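Local coordinates for PHD-type domain-containing protein (Chaetomium thermophilum, PDB 6VHF), which binds a zinc ion and, as the RbBP5-interacting domain of Cfp1, helps integrate it into the H3K4 methyltransferase complex COMPASS, at residues 13-24 with 156-167. Sequence-based numbering, arbitrary orientation.
Sequences SAETRSKLSEQI and LALQIRELLEAE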
loop_
_atom_site.group_PDB
_atom_site.type_symbol
_atom_site.label_atom_id
_atom_site.label_comp_id
_atom_site.label_asym_id
_atom_site.label_seq_id
_atom_site.Cartn_x
_atom_site.Cartn_y
_atom_site.Cartn_z
ATOM N N SER A 13 -8.027 -19.603 3.330
ATOM C CA SER A 13 -6.898 -19.226 2.490
ATOM C C SER A 13 -7.362 -18.410 1.292
ATOM O O SER A 13 -6.795 -17.351 0.989
ATOM C CB SER A 13 -6.163 -20.477 2.029
ATOM O OG SER A 13 -5.014 -20.106 1.301
ATOM N N ALA A 14 -8.407 -18.878 0.609
ATOM C CA ALA A 14 -8.899 -18.160 -0.562
ATOM C C ALA A 14 -9.466 -16.792 -0.175
ATOM O O ALA A 14 -9.328 -15.812 -0.926
ATOM C CB ALA A 14 -9.948 -18.998 -1.280
ATOM N N GLU A 15 -10.113 -16.709 0.992
ATOM C CA GLU A 15 -10.618 -15.426 1.465
ATOM C C GLU A 15 -9.478 -14.477 1.805
ATOM O O GLU A 15 -9.603 -13.269 1.604
ATOM C CB GLU A 15 -11.521 -15.635 2.678
ATOM C CG GLU A 15 -12.869 -16.221 2.305
ATOM C CD GLU A 15 -13.674 -16.686 3.503
ATOM O OE1 GLU A 15 -13.082 -16.821 4.595
ATOM O OE2 GLU A 15 -14.900 -16.898 3.348
ATOM N N THR A 16 -8.377 -15.009 2.339
ATOM C CA THR A 16 -7.197 -14.201 2.621
ATOM C C THR A 16 -6.576 -13.664 1.336
ATOM O O THR A 16 -6.209 -12.484 1.259
ATOM C CB THR A 16 -6.188 -15.037 3.396
ATOM O OG1 THR A 16 -6.783 -15.438 4.631
ATOM C CG2 THR A 16 -4.948 -14.239 3.702
ATOM N N ARG A 17 -6.427 -14.520 0.323
ATOM C CA ARG A 17 -5.992 -14.037 -0.980
ATOM C C ARG A 17 -6.864 -12.875 -1.441
ATOM O O ARG A 17 -6.362 -11.866 -1.959
ATOM C CB ARG A 17 -6.019 -15.184 -1.994
ATOM C CG ARG A 17 -4.840 -16.123 -1.838
ATOM C CD ARG A 17 -4.735 -17.020 -3.045
ATOM N NE ARG A 17 -5.777 -18.043 -3.069
ATOM C CZ ARG A 17 -6.715 -18.146 -4.005
ATOM N NH1 ARG A 17 -6.743 -17.285 -5.006
ATOM N NH2 ARG A 17 -7.598 -19.142 -3.956
ATOM N N SER A 18 -8.174 -12.998 -1.229
ATOM C CA SER A 18 -9.105 -11.948 -1.601
ATOM C C SER A 18 -8.751 -10.640 -0.903
ATOM O O SER A 18 -8.645 -9.588 -1.549
ATOM C CB SER A 18 -10.516 -12.394 -1.236
ATOM O OG SER A 18 -11.456 -11.856 -2.131
ATOM N N LYS A 19 -8.537 -10.694 0.424
ATOM C CA LYS A 19 -8.181 -9.484 1.172
ATOM C C LYS A 19 -6.847 -8.922 0.696
ATOM O O LYS A 19 -6.677 -7.695 0.596
ATOM C CB LYS A 19 -8.108 -9.760 2.685
ATOM C CG LYS A 19 -9.335 -10.471 3.320
ATOM C CD LYS A 19 -9.423 -10.235 4.864
ATOM C CE LYS A 19 -10.171 -11.368 5.607
ATOM N NZ LYS A 19 -9.790 -11.492 7.058
ATOM N N LEU A 20 -5.884 -9.805 0.408
ATOM C CA LEU A 20 -4.573 -9.345 -0.031
ATOM C C LEU A 20 -4.667 -8.641 -1.374
ATOM O O LEU A 20 -3.979 -7.641 -1.592
ATOM C CB LEU A 20 -3.591 -10.514 -0.107
ATOM C CG LEU A 20 -3.233 -11.182 1.229
ATOM C CD1 LEU A 20 -2.541 -12.530 0.991
ATOM C CD2 LEU A 20 -2.343 -10.260 2.048
ATOM N N SER A 21 -5.520 -9.143 -2.285
ATOM C CA SER A 21 -5.684 -8.489 -3.580
ATOM C C SER A 21 -6.324 -7.114 -3.434
ATOM O O SER A 21 -5.915 -6.157 -4.114
ATOM C CB SER A 21 -6.503 -9.362 -4.517
ATOM O OG SER A 21 -5.778 -10.542 -4.768
ATOM N N GLU A 22 -7.321 -6.996 -2.548
ATOM C CA GLU A 22 -7.911 -5.694 -2.253
ATOM C C GLU A 22 -6.889 -4.751 -1.617
ATOM O O GLU A 22 -6.872 -3.551 -1.911
ATOM C CB GLU A 22 -9.129 -5.878 -1.350
ATOM C CG GLU A 22 -10.320 -6.521 -2.069
ATOM C CD GLU A 22 -11.230 -7.335 -1.146
ATOM O OE1 GLU A 22 -11.956 -8.212 -1.670
ATOM O OE2 GLU A 22 -11.229 -7.106 0.094
ATOM N N GLN A 23 -6.012 -5.273 -0.757
ATOM C CA GLN A 23 -4.967 -4.406 -0.216
ATOM C C GLN A 23 -4.012 -3.924 -1.316
ATOM O O GLN A 23 -3.529 -2.781 -1.276
ATOM C CB GLN A 23 -4.197 -5.130 0.888
ATOM C CG GLN A 23 -3.223 -4.240 1.686
ATOM C CD GLN A 23 -3.899 -3.028 2.339
ATOM O OE1 GLN A 23 -5.119 -2.956 2.428
ATOM N NE2 GLN A 23 -3.098 -2.068 2.786
ATOM N N ILE A 24 -3.720 -4.777 -2.300
ATOM C CA ILE A 24 -2.838 -4.353 -3.382
ATOM C C ILE A 24 -3.505 -3.260 -4.204
ATOM O O ILE A 24 -2.855 -2.274 -4.587
ATOM C CB ILE A 24 -2.429 -5.553 -4.246
ATOM C CG1 ILE A 24 -1.340 -6.377 -3.534
ATOM C CG2 ILE A 24 -1.970 -5.088 -5.618
ATOM C CD1 ILE A 24 -0.992 -7.729 -4.193
ATOM N N LEU A 156 2.835 -8.250 -0.508
ATOM C CA LEU A 156 1.479 -8.782 -0.550
ATOM C C LEU A 156 1.322 -9.830 -1.645
ATOM O O LEU A 156 0.628 -10.829 -1.449
ATOM C CB LEU A 156 0.480 -7.644 -0.766
ATOM C CG LEU A 156 0.371 -6.608 0.347
ATOM C CD1 LEU A 156 -0.223 -5.281 -0.193
ATOM C CD2 LEU A 156 -0.428 -7.142 1.505
ATOM N N ALA A 157 1.931 -9.602 -2.822
ATOM C CA ALA A 157 1.849 -10.599 -3.889
ATOM C C ALA A 157 2.605 -11.869 -3.516
ATOM O O ALA A 157 2.157 -12.973 -3.834
ATOM C CB ALA A 157 2.373 -10.029 -5.214
ATOM N N LEU A 158 3.758 -11.731 -2.856
ATOM C CA LEU A 158 4.466 -12.890 -2.317
ATOM C C LEU A 158 3.569 -13.692 -1.376
ATOM O O LEU A 158 3.476 -14.921 -1.487
ATOM C CB LEU A 158 5.720 -12.427 -1.583
ATOM C CG LEU A 158 6.690 -13.443 -0.981
ATOM C CD1 LEU A 158 8.087 -12.846 -1.055
ATOM C CD2 LEU A 158 6.330 -13.802 0.473
ATOM N N GLN A 159 2.907 -13.007 -0.437
ATOM C CA GLN A 159 1.969 -13.674 0.462
ATOM C C GLN A 159 0.899 -14.444 -0.308
ATOM O O GLN A 159 0.562 -15.573 0.056
ATOM C CB GLN A 159 1.317 -12.659 1.398
ATOM C CG GLN A 159 2.289 -11.987 2.363
ATOM C CD GLN A 159 2.745 -12.915 3.493
ATOM O OE1 GLN A 159 2.113 -12.985 4.550
ATOM N NE2 GLN A 159 3.851 -13.624 3.272
ATOM N N ILE A 160 0.353 -13.860 -1.378
ATOM C CA ILE A 160 -0.648 -14.599 -2.145
ATOM C C ILE A 160 -0.047 -15.894 -2.683
ATOM O O ILE A 160 -0.670 -16.965 -2.616
ATOM C CB ILE A 160 -1.232 -13.724 -3.269
ATOM C CG1 ILE A 160 -2.278 -12.751 -2.716
ATOM C CG2 ILE A 160 -1.844 -14.590 -4.371
ATOM C CD1 ILE A 160 -2.586 -11.530 -3.683
ATOM N N ARG A 161 1.187 -15.826 -3.197
ATOM C CA ARG A 161 1.812 -17.021 -3.756
ATOM C C ARG A 161 2.053 -18.078 -2.688
ATOM O O ARG A 161 1.894 -19.276 -2.949
ATOM C CB ARG A 161 3.128 -16.665 -4.443
ATOM C CG ARG A 161 2.955 -15.889 -5.739
ATOM C CD ARG A 161 4.271 -15.897 -6.525
ATOM N NE ARG A 161 5.309 -15.136 -5.838
ATOM C CZ ARG A 161 5.400 -13.811 -5.929
ATOM N NH1 ARG A 161 4.505 -13.167 -6.658
ATOM N NH2 ARG A 161 6.359 -13.137 -5.285
ATOM N N GLU A 162 2.461 -17.666 -1.488
ATOM C CA GLU A 162 2.630 -18.649 -0.430
ATOM C C GLU A 162 1.305 -19.322 -0.115
ATOM O O GLU A 162 1.257 -20.542 0.101
ATOM C CB GLU A 162 3.232 -18.000 0.814
ATOM C CG GLU A 162 4.695 -17.584 0.641
ATOM C CD GLU A 162 5.295 -16.967 1.897
ATOM O OE1 GLU A 162 6.518 -17.134 2.133
ATOM O OE2 GLU A 162 4.536 -16.310 2.644
ATOM N N LEU A 163 0.211 -18.552 -0.123
ATOM C CA LEU A 163 -1.102 -19.141 0.138
ATOM C C LEU A 163 -1.525 -20.095 -0.971
ATOM O O LEU A 163 -2.117 -21.149 -0.694
ATOM C CB LEU A 163 -2.148 -18.051 0.339
ATOM C CG LEU A 163 -1.877 -17.198 1.574
ATOM C CD1 LEU A 163 -2.771 -16.001 1.568
ATOM C CD2 LEU A 163 -2.064 -18.007 2.841
ATOM N N LEU A 164 -1.242 -19.754 -2.233
ATOM C CA LEU A 164 -1.556 -20.691 -3.313
ATOM C C LEU A 164 -0.721 -21.961 -3.189
ATOM O O LEU A 164 -1.215 -23.072 -3.428
ATOM C CB LEU A 164 -1.334 -20.034 -4.678
ATOM C CG LEU A 164 -2.364 -18.951 -5.061
ATOM C CD1 LEU A 164 -1.794 -18.051 -6.139
ATOM C CD2 LEU A 164 -3.714 -19.562 -5.516
ATOM N N GLU A 165 0.544 -21.816 -2.799
ATOM C CA GLU A 165 1.355 -22.994 -2.576
ATOM C C GLU A 165 0.780 -23.860 -1.452
ATOM O O GLU A 165 0.647 -25.079 -1.623
ATOM C CB GLU A 165 2.793 -22.565 -2.307
ATOM C CG GLU A 165 3.580 -23.527 -1.453
ATOM C CD GLU A 165 4.201 -24.675 -2.228
ATOM O OE1 GLU A 165 4.957 -25.448 -1.590
ATOM O OE2 GLU A 165 3.927 -24.794 -3.444
ATOM N N ALA A 166 0.379 -23.245 -0.336
ATOM C CA ALA A 166 -0.189 -24.006 0.769
ATOM C C ALA A 166 -1.510 -24.668 0.370
ATOM O O ALA A 166 -1.781 -25.815 0.756
ATOM C CB ALA A 166 -0.376 -23.089 1.974
ATOM N N GLU A 167 -2.349 -23.961 -0.395
ATOM C CA GLU A 167 -3.571 -24.576 -0.900
ATOM C C GLU A 167 -3.255 -25.821 -1.710
ATOM O O GLU A 167 -3.866 -26.874 -1.505
ATOM C CB GLU A 167 -4.372 -23.583 -1.743
ATOM C CG GLU A 167 -5.041 -22.543 -0.908
ATOM C CD GLU A 167 -5.500 -21.341 -1.702
ATOM O OE1 GLU A 167 -5.536 -20.259 -1.101
ATOM O OE2 GLU A 167 -5.833 -21.463 -2.908
#
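An antiparallel coiled-coil pairing joins helix 4-46 to helix 141-177, with Leu20 and Leu163 reaching tip to tip, CD1 to CD1, at 3.5 Å. The axes of 13-24 and 156-167 run 9.5 Å apart at 165°. Leu20 is a knob among Leu156, Gln159, Ile160 and Leu163; Ile160 answers it among Arg17, Leu20, Ser21 and Ile24. Leu163 sits among Ser13, Thr16, Arg17 and Leu20; the side chain of Thr16 crosses it at about a right angle and its CG2 touches Leu163 CD1. Farther along, Ile24 CG1 lies 3.5 Å from Leu156 CB. Leu20 and Leu156 also touch helix 64-77. At the other end polar groups take over. Arg17, bent at chi3 (-73°), turns NE onto Glu167 OE1 in a salt bridge of 3.0 Å, nearly straight at 168°, in the guanidinium plane and on the syn lone pair; NH2 to OE2 is weaker. Ser13 OG donates a second, very short bond to the same OE1, while Leu164 CD2 lies over one guanidinium face. A methionine in place of Arg17 would probably leave the buried carboxylate of Glu167 without its countercharge. Reciprocal knobs-into-holes packing, here with the salt bridge built into it, is characteristic of antiparallel coiled coils.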